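Local coordinates for putative dihydrodipicolinate synthase family protein (Coccidioides immitis, PDB 3QFE) that is of unconfirmed function but belongs to the dihydrodipicolinate synthase family, whose members are built on a TIM-barrel fold, at residues 57-62 and 88-93; 64-69 and 96-101. One frame throughout, in Å; residues are numbered along the deposited sequence.

Contact 1 of 2, residues 57-62 and 88-93; sequences EAFLLT and GAHSTR
Phe-59 reaches with the outer half of its ring across to the backbone of Gly-88 and the imidazole of His-90, joining two beta-to-alpha loops of a TIM barrel: the one after strand 48-51 and the one between strand 83-86 and helix 92-105. The close part lies at Gly-88, a buried residue. Its carbonyl O is 3.4 Å from Phe-59 CE2 and equally near Phe-59 CZ, approaching the ring obliquely, while the backbone N of Ala-89 follows at 4.1 Å from Phe-59 CZ. Within the two segments, the ring meets only backbone here, at Gly-88 and Ala-89 N.

The loose part is formed by His-90, exposed like Phe-59 itself. Its imidazole meets the phenyl ring at a steep 76° between planes, with centroids 6.0 Å apart, an oblique aromatic pair. A chi1 of -58°, with CG anti to the carbonyl carbon, and a hydrogen bond from ND1 to the carbonyl O of Ala-116 in the next loop help to set where this imidazole lies, with NE2 toward Phe-59: His-90 NE2 sits at the edge of the phenyl ring, near its plane, 3.8 Å from Phe-59 CE1.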
ATOM      1  N   GLU A  57      -9.677  -3.695  -0.415  1.00 31.31           N
ATOM      2  CA  GLU A  57     -10.658  -4.669  -0.881  1.00 31.90           C
ATOM      3  C   GLU A  57     -10.857  -4.548  -2.413  1.00 31.65           C
ATOM      4  O   GLU A  57     -11.988  -4.634  -2.935  1.00 31.07           O
ATOM      5  CB  GLU A  57     -11.992  -4.449  -0.150  1.00 32.56           C
ATOM      6  CG  GLU A  57     -11.952  -4.653   1.369  1.00 34.73           C
ATOM      7  CD  GLU A  57     -13.206  -4.111   2.058  1.00 38.63           C
ATOM      8  OE1 GLU A  57     -13.322  -2.871   2.156  1.00 40.11           O
ATOM      9  OE2 GLU A  57     -14.073  -4.905   2.508  1.00 39.07           O
ATOM     10  N   ALA A  58      -9.752  -4.331  -3.130  1.00 30.57           N
ATOM     11  CA  ALA A  58      -9.804  -4.140  -4.573  1.00 30.00           C
ATOM     12  C   ALA A  58     -10.505  -5.304  -5.269  1.00 31.17           C
ATOM     13  O   ALA A  58     -11.209  -5.109  -6.264  1.00 30.79           O
ATOM     14  CB  ALA A  58      -8.412  -3.945  -5.147  1.00 29.22           C
ATOM     15  N   PHE A  59     -10.313  -6.511  -4.764  1.00 31.43           N
ATOM     16  CA  PHE A  59     -10.921  -7.663  -5.413  1.00 33.34           C
ATOM     17  C   PHE A  59     -12.438  -7.768  -5.210  1.00 32.90           C
ATOM     18  O   PHE A  59     -13.069  -8.627  -5.803  1.00 33.69           O
ATOM     19  CB  PHE A  59     -10.223  -8.953  -4.997  1.00 34.59           C
ATOM     20  CG  PHE A  59      -9.100  -9.365  -5.919  1.00 38.71           C
ATOM     21  CD1 PHE A  59      -9.169 -10.575  -6.632  1.00 43.25           C
ATOM     22  CD2 PHE A  59      -7.958  -8.565  -6.066  1.00 41.34           C
ATOM     23  CE1 PHE A  59      -8.112 -10.979  -7.480  1.00 45.91           C
ATOM     24  CE2 PHE A  59      -6.903  -8.954  -6.901  1.00 42.66           C
ATOM     25  CZ  PHE A  59      -6.978 -10.158  -7.614  1.00 44.36           C
ATOM     26  N   LEU A  60     -13.006  -6.884  -4.386  1.00 31.99           N
ATOM     27  CA  LEU A  60     -14.450  -6.814  -4.139  1.00 32.31           C
ATOM     28  C   LEU A  60     -15.135  -5.709  -4.965  1.00 31.15           C
ATOM     29  O   LEU A  60     -16.341  -5.476  -4.846  1.00 30.86           O
ATOM     30  CB  LEU A  60     -14.728  -6.595  -2.648  1.00 31.93           C
ATOM     31  CG  LEU A  60     -14.052  -7.539  -1.646  1.00 34.43           C
ATOM     32  CD1 LEU A  60     -14.585  -7.314  -0.221  1.00 33.39           C
ATOM     33  CD2 LEU A  60     -14.222  -8.982  -2.022  1.00 33.93           C
ATOM     34  N   LEU A  61     -14.339  -5.045  -5.794  1.00 30.33           N
ATOM     35  CA  LEU A  61     -14.768  -3.887  -6.574  1.00 30.51           C
ATOM     36  C   LEU A  61     -15.104  -4.243  -8.021  1.00 30.68           C
ATOM     37  O   LEU A  61     -14.495  -5.142  -8.619  1.00 30.98           O
ATOM     38  CB  LEU A  61     -13.665  -2.827  -6.592  1.00 28.61           C
ATOM     39  CG  LEU A  61     -13.254  -2.246  -5.236  1.00 30.44           C
ATOM     40  CD1 LEU A  61     -12.213  -1.164  -5.474  1.00 29.47           C
ATOM     41  CD2 LEU A  61     -14.442  -1.708  -4.424  1.00 30.94           C
ATOM     42  N   THR A  62     -16.034  -3.506  -8.607  1.00 30.19           N
ATOM     43  CA  THR A  62     -16.248  -3.656 -10.045  1.00 30.87           C
ATOM     44  C   THR A  62     -15.161  -2.861 -10.758  1.00 30.79           C
ATOM     45  O   THR A  62     -14.533  -1.999 -10.149  1.00 30.50           O
ATOM     46  CB  THR A  62     -17.605  -3.108 -10.471  1.00 31.24           C
ATOM     47  OG1 THR A  62     -17.576  -1.670 -10.346  1.00 31.27           O
ATOM     48  CG2 THR A  62     -18.735  -3.725  -9.613  1.00 28.94           C
ATOM     49  N   GLY A  88      -4.013  -6.141 -10.089  1.00 33.97           N
ATOM     50  CA  GLY A  88      -3.957  -7.597 -10.216  1.00 35.55           C
ATOM     51  C   GLY A  88      -5.286  -8.278 -10.510  1.00 35.75           C
ATOM     52  O   GLY A  88      -6.342  -7.831 -10.064  1.00 35.72           O
ATOM     53  N   ALA A  89      -5.216  -9.370 -11.261  1.00 36.13           N
ATOM     54  CA  ALA A  89      -6.392 -10.082 -11.732  1.00 36.36           C
ATOM     55  C   ALA A  89      -5.964 -11.456 -12.147  1.00 37.69           C
ATOM     56  O   ALA A  89      -4.804 -11.839 -11.947  1.00 38.85           O
ATOM     57  CB  ALA A  89      -7.009  -9.355 -12.910  1.00 35.73           C
ATOM     58  N   HIS A  90      -6.879 -12.190 -12.766  1.00 38.14           N
ATOM     59  CA  HIS A  90      -6.600 -13.565 -13.157  1.00 39.71           C
ATOM     60  C   HIS A  90      -5.969 -13.763 -14.537  1.00 38.62           C
ATOM     61  O   HIS A  90      -5.122 -14.636 -14.705  1.00 39.92           O
ATOM     62  CB  HIS A  90      -7.858 -14.410 -12.977  1.00 41.24           C
ATOM     63  CG  HIS A  90      -8.371 -14.378 -11.573  1.00 46.69           C
ATOM     64  ND1 HIS A  90      -7.970 -15.288 -10.615  1.00 51.81           N
ATOM     65  CD2 HIS A  90      -9.195 -13.502 -10.946  1.00 49.18           C
ATOM     66  CE1 HIS A  90      -8.552 -14.995  -9.465  1.00 53.49           C
ATOM     67  NE2 HIS A  90      -9.294 -13.912  -9.637  1.00 54.15           N
ATOM     68  N   SER A  91      -6.372 -12.967 -15.521  1.00 36.28           N
ATOM     69  CA  SER A  91      -5.770 -13.078 -16.853  1.00 35.36           C
ATOM     70  C   SER A  91      -5.034 -11.800 -17.262  1.00 33.18           C
ATOM     71  O   SER A  91      -5.256 -10.747 -16.695  1.00 32.14           O
ATOM     72  CB  SER A  91      -6.832 -13.416 -17.893  1.00 35.50           C
ATOM     73  OG  SER A  91      -7.737 -12.332 -18.039  1.00 33.74           O
ATOM     74  N   THR A  92      -4.169 -11.921 -18.254  1.00 32.94           N
ATOM     75  CA  THR A  92      -3.483 -10.791 -18.864  1.00 32.59           C
ATOM     76  C   THR A  92      -4.469  -9.760 -19.413  1.00 32.18           C
ATOM     77  O   THR A  92      -4.240  -8.556 -19.309  1.00 32.19           O
ATOM     78  CB  THR A  92      -2.600 -11.290 -19.996  1.00 33.65           C
ATOM     79  OG1 THR A  92      -1.780 -12.356 -19.497  1.00 35.40           O
ATOM     80  CG2 THR A  92      -1.720 -10.174 -20.568  1.00 32.76           C
ATOM     81  N   ARG A  93      -5.580 -10.228 -19.972  1.00 32.35           N
ATOM     82  CA  ARG A  93      -6.587  -9.336 -20.512  1.00 31.95           C
ATOM     83  C   ARG A  93      -7.165  -8.427 -19.420  1.00 31.05           C
ATOM     84  O   ARG A  93      -7.245  -7.208 -19.587  1.00 31.06           O
ATOM     85  CB  ARG A  93      -7.681 -10.149 -21.208  1.00 32.98           C
ATOM     86  CG  ARG A  93      -8.943  -9.366 -21.554  1.00 34.53           C
ATOM     87  CD  ARG A  93      -8.926  -8.818 -22.971  1.00 35.73           C
ATOM     88  NE  ARG A  93     -10.290  -8.460 -23.326  1.00 37.93           N
ATOM     89  CZ  ARG A  93     -10.804  -7.238 -23.215  1.00 39.65           C
ATOM     90  NH1 ARG A  93     -10.054  -6.212 -22.792  1.00 40.49           N
ATOM     91  NH2 ARG A  93     -12.075  -7.039 -23.533  1.00 38.37           N
TER

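Contact 2 of 2, residues 64-69 and 96-101; sequences EERAQL and LEHIND
A flat stack of the Arg-66 guanidinium on the His-98 imidazole, backed by a small aliphatic touch between Ala-67 and Asp-101, packs helix 63-77 beside helix 92-105 on the outer layer of the barrel. The evidence for stacking is direct: the guanidinium and imidazole planes are 15° apart and their centres are separated by 4.1 Å. The overlap is offset, since Arg-66 NE lies over the ring near its rim, 3.6 Å from His-98 CE1. Arg-66 CD extends the cover as a CH-pi contact, 3.9 Å from the centroid of the His-98 ring and 23° off its normal. An extended run from CG to NE, with chi2 and chi3 both near 170°, carries the guanidinium over to the His-98 ring of helix 92-105.

His-98 ND1 donates a hydrogen bond to the carbonyl O of Val-87, which should limit rotation of the imidazole under the guanidinium. Further along, the backbones come nearest, with CA of Ala-67 and CA of Asp-101 6.0 Å apart; the CB atoms of Ala-67 and Asp-101 are 4.4 Å apart. The carboxylate of Asp-101 turns to Arg-63 in a salt bridge. Such side-by-side packing of helices from successive beta-alpha units is typical of the TIM barrel.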
ATOM      1  N   GLU A  64     -15.435  -0.461 -12.903  1.00 32.46           N
ATOM      2  CA  GLU A  64     -15.772   0.952 -12.828  1.00 33.05           C
ATOM      3  C   GLU A  64     -15.442   1.573 -11.449  1.00 31.68           C
ATOM      4  O   GLU A  64     -14.948   2.706 -11.358  1.00 31.10           O
ATOM      5  CB  GLU A  64     -17.242   1.117 -13.180  1.00 34.01           C
ATOM      6  CG  GLU A  64     -17.717   2.519 -13.186  1.00 40.23           C
ATOM      7  CD  GLU A  64     -18.994   2.706 -13.995  1.00 48.09           C
ATOM      8  OE1 GLU A  64     -19.369   1.790 -14.787  1.00 50.45           O
ATOM      9  OE2 GLU A  64     -19.605   3.793 -13.838  1.00 51.04           O
ATOM     10  N   GLU A  65     -15.693   0.831 -10.382  1.00 30.96           N
ATOM     11  CA  GLU A  65     -15.381   1.337  -9.051  1.00 30.36           C
ATOM     12  C   GLU A  65     -13.880   1.528  -8.890  1.00 30.10           C
ATOM     13  O   GLU A  65     -13.428   2.542  -8.342  1.00 29.62           O
ATOM     14  CB  GLU A  65     -15.960   0.430  -7.963  1.00 30.51           C
ATOM     15  CG  GLU A  65     -17.492   0.561  -7.881  1.00 30.98           C
ATOM     16  CD  GLU A  65     -18.157  -0.505  -7.008  1.00 31.59           C
ATOM     17  OE1 GLU A  65     -17.531  -1.538  -6.727  1.00 32.48           O
ATOM     18  OE2 GLU A  65     -19.322  -0.304  -6.606  1.00 32.32           O
ATOM     19  N   ARG A  66     -13.110   0.566  -9.400  1.00 29.83           N
ATOM     20  CA  ARG A  66     -11.664   0.672  -9.397  1.00 29.48           C
ATOM     21  C   ARG A  66     -11.190   1.982  -9.986  1.00 28.92           C
ATOM     22  O   ARG A  66     -10.347   2.647  -9.398  1.00 29.09           O
ATOM     23  CB  ARG A  66     -11.022  -0.477 -10.177  1.00 29.03           C
ATOM     24  CG  ARG A  66     -10.930  -1.777  -9.400  1.00 30.34           C
ATOM     25  CD  ARG A  66     -10.536  -2.882 -10.371  1.00 32.12           C
ATOM     26  NE  ARG A  66     -10.222  -4.129  -9.704  1.00 34.16           N
ATOM     27  CZ  ARG A  66      -9.030  -4.428  -9.190  1.00 36.21           C
ATOM     28  NH1 ARG A  66      -8.034  -3.546  -9.264  1.00 31.89           N
ATOM     29  NH2 ARG A  66      -8.844  -5.619  -8.610  1.00 34.89           N
ATOM     30  N   ALA A  67     -11.711   2.327 -11.160  1.00 29.21           N
ATOM     31  CA  ALA A  67     -11.331   3.558 -11.881  1.00 29.42           C
ATOM     32  C   ALA A  67     -11.754   4.823 -11.136  1.00 29.40           C
ATOM     33  O   ALA A  67     -11.056   5.828 -11.175  1.00 29.86           O
ATOM     34  CB  ALA A  67     -11.938   3.563 -13.333  1.00 28.52           C
ATOM     35  N   GLN A  68     -12.927   4.788 -10.509  1.00 29.78           N
ATOM     36  CA  GLN A  68     -13.419   5.945  -9.759  1.00 30.71           C
ATOM     37  C   GLN A  68     -12.516   6.202  -8.561  1.00 29.41           C
ATOM     38  O   GLN A  68     -12.252   7.348  -8.216  1.00 29.71           O
ATOM     39  CB  GLN A  68     -14.875   5.759  -9.302  1.00 30.59           C
ATOM     40  CG  GLN A  68     -15.812   5.887 -10.456  1.00 35.53           C
ATOM     41  CD  GLN A  68     -17.219   5.365 -10.181  1.00 41.54           C
ATOM     42  OE1 GLN A  68     -17.469   4.640  -9.203  1.00 42.84           O
ATOM     43  NE2 GLN A  68     -18.153   5.741 -11.056  1.00 41.58           N
ATOM     44  N   LEU A  69     -12.029   5.143  -7.935  1.00 27.94           N
ATOM     45  CA  LEU A  69     -11.196   5.341  -6.764  1.00 27.10           C
ATOM     46  C   LEU A  69      -9.875   5.956  -7.162  1.00 26.94           C
ATOM     47  O   LEU A  69      -9.409   6.868  -6.493  1.00 26.81           O
ATOM     48  CB  LEU A  69     -10.996   4.054  -6.003  1.00 26.45           C
ATOM     49  CG  LEU A  69     -12.202   3.560  -5.213  1.00 27.95           C
ATOM     50  CD1 LEU A  69     -11.811   2.215  -4.621  1.00 30.22           C
ATOM     51  CD2 LEU A  69     -12.553   4.563  -4.091  1.00 28.48           C
ATOM     52  N   LEU A  96      -4.480  -5.882 -18.199  1.00 29.48           N
ATOM     53  CA  LEU A  96      -4.292  -4.770 -19.142  1.00 29.72           C
ATOM     54  C   LEU A  96      -5.450  -3.782 -19.153  1.00 29.58           C
ATOM     55  O   LEU A  96      -5.246  -2.576 -19.259  1.00 29.96           O
ATOM     56  CB  LEU A  96      -4.000  -5.276 -20.554  1.00 30.56           C
ATOM     57  CG  LEU A  96      -2.609  -5.888 -20.652  1.00 32.02           C
ATOM     58  CD1 LEU A  96      -2.438  -6.470 -22.041  1.00 33.31           C
ATOM     59  CD2 LEU A  96      -1.481  -4.872 -20.301  1.00 28.89           C
ATOM     60  N   GLU A  97      -6.670  -4.286 -19.033  1.00 29.66           N
ATOM     61  CA  GLU A  97      -7.825  -3.408 -18.909  1.00 29.68           C
ATOM     62  C   GLU A  97      -7.722  -2.531 -17.636  1.00 28.81           C
ATOM     63  O   GLU A  97      -7.874  -1.297 -17.717  1.00 27.99           O
ATOM     64  CB  GLU A  97      -9.116  -4.238 -18.945  1.00 30.37           C
ATOM     65  CG  GLU A  97     -10.386  -3.450 -18.679  1.00 32.86           C
ATOM     66  CD  GLU A  97     -11.639  -4.302 -18.883  1.00 39.00           C
ATOM     67  OE1 GLU A  97     -12.139  -4.928 -17.895  1.00 40.32           O
ATOM     68  OE2 GLU A  97     -12.100  -4.351 -20.037  1.00 37.93           O
ATOM     69  N   HIS A  98      -7.428  -3.151 -16.481  1.00 27.82           N
ATOM     70  CA  HIS A  98      -7.185  -2.385 -15.256  1.00 27.24           C
ATOM     71  C   HIS A  98      -6.065  -1.378 -15.415  1.00 27.39           C
ATOM     72  O   HIS A  98      -6.211  -0.220 -15.003  1.00 26.95           O
ATOM     73  CB  HIS A  98      -6.822  -3.288 -14.088  1.00 27.54           C
ATOM     74  CG  HIS A  98      -7.942  -4.157 -13.625  1.00 27.78           C
ATOM     75  ND1 HIS A  98      -7.735  -5.283 -12.860  1.00 28.96           N
ATOM     76  CD2 HIS A  98      -9.281  -4.062 -13.809  1.00 27.81           C
ATOM     77  CE1 HIS A  98      -8.902  -5.843 -12.587  1.00 28.14           C
ATOM     78  NE2 HIS A  98      -9.852  -5.135 -13.173  1.00 28.27           N
ATOM     79  N   ILE A  99      -4.945  -1.806 -16.005  1.00 27.41           N
ATOM     80  CA  ILE A  99      -3.849  -0.877 -16.213  1.00 27.65           C
ATOM     81  C   ILE A  99      -4.263   0.337 -17.061  1.00 28.41           C
ATOM     82  O   ILE A  99      -4.035   1.474 -16.655  1.00 27.73           O
ATOM     83  CB  ILE A  99      -2.599  -1.569 -16.813  1.00 28.51           C
ATOM     84  CG1 ILE A  99      -1.948  -2.505 -15.767  1.00 26.62           C
ATOM     85  CG2 ILE A  99      -1.616  -0.516 -17.298  1.00 28.06           C
ATOM     86  CD1 ILE A  99      -0.771  -3.369 -16.334  1.00 27.01           C
ATOM     87  N   ASN A 100      -4.892   0.091 -18.212  1.00 29.05           N
ATOM     88  CA  ASN A 100      -5.342   1.173 -19.060  0.60 30.19           C
ATOM     89  C   ASN A 100      -6.354   2.081 -18.361  1.00 30.34           C
ATOM     90  O   ASN A 100      -6.299   3.298 -18.513  1.00 31.27           O
ATOM     91  CB  ASN A 100      -5.848   0.625 -20.403  0.60 30.55           C
ATOM     92  CG  ASN A 100      -4.698   0.236 -21.323  0.60 31.50           C
ATOM     93  OD1 ASN A 100      -3.808   1.047 -21.598  0.60 33.03           O
ATOM     94  ND2 ASN A 100      -4.686  -1.005 -21.766  0.60 30.73           N
ATOM     95  N   ASP A 101      -7.257   1.484 -17.583  1.00 30.32           N
ATOM     96  CA  ASP A 101      -8.187   2.268 -16.769  1.00 31.27           C
ATOM     97  C   ASP A 101      -7.413   3.148 -15.797  1.00 30.87           C
ATOM     98  O   ASP A 101      -7.743   4.331 -15.659  1.00 31.67           O
ATOM     99  CB  ASP A 101      -9.147   1.371 -15.982  1.00 31.48           C
ATOM    100  CG  ASP A 101     -10.191   0.711 -16.876  1.00 34.57           C
ATOM    101  OD1 ASP A 101     -10.298   1.073 -18.071  1.00 35.55           O
ATOM    102  OD2 ASP A 101     -10.907  -0.173 -16.378  1.00 36.87           O
TER

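Both contacts join the same two successive beta-alpha units, contact 1 through the loops leading into helices 63-77 and 92-105, contact 2 through the helices themselves; their centres are 9 Å apart. Neither is wholly core. Contact 1 runs from buried backbone to two exposed rings, whereas contact 2 has buried Arg-66 among partly exposed partners. The chemistry shifts accordingly, from a phenyl ring set against a carbonyl and obliquely paired with an imidazole to a flat guanidinium-imidazole stack. Arg-66 connects them: its NH2 lies 3.4 Å from Ala-58 O and 3.6 Å from Gly-88 O, as packing, and Phe-59 also touches it. Leu-61 CD1 meets Leu-69 CD1 at 3.5 Å, a second link.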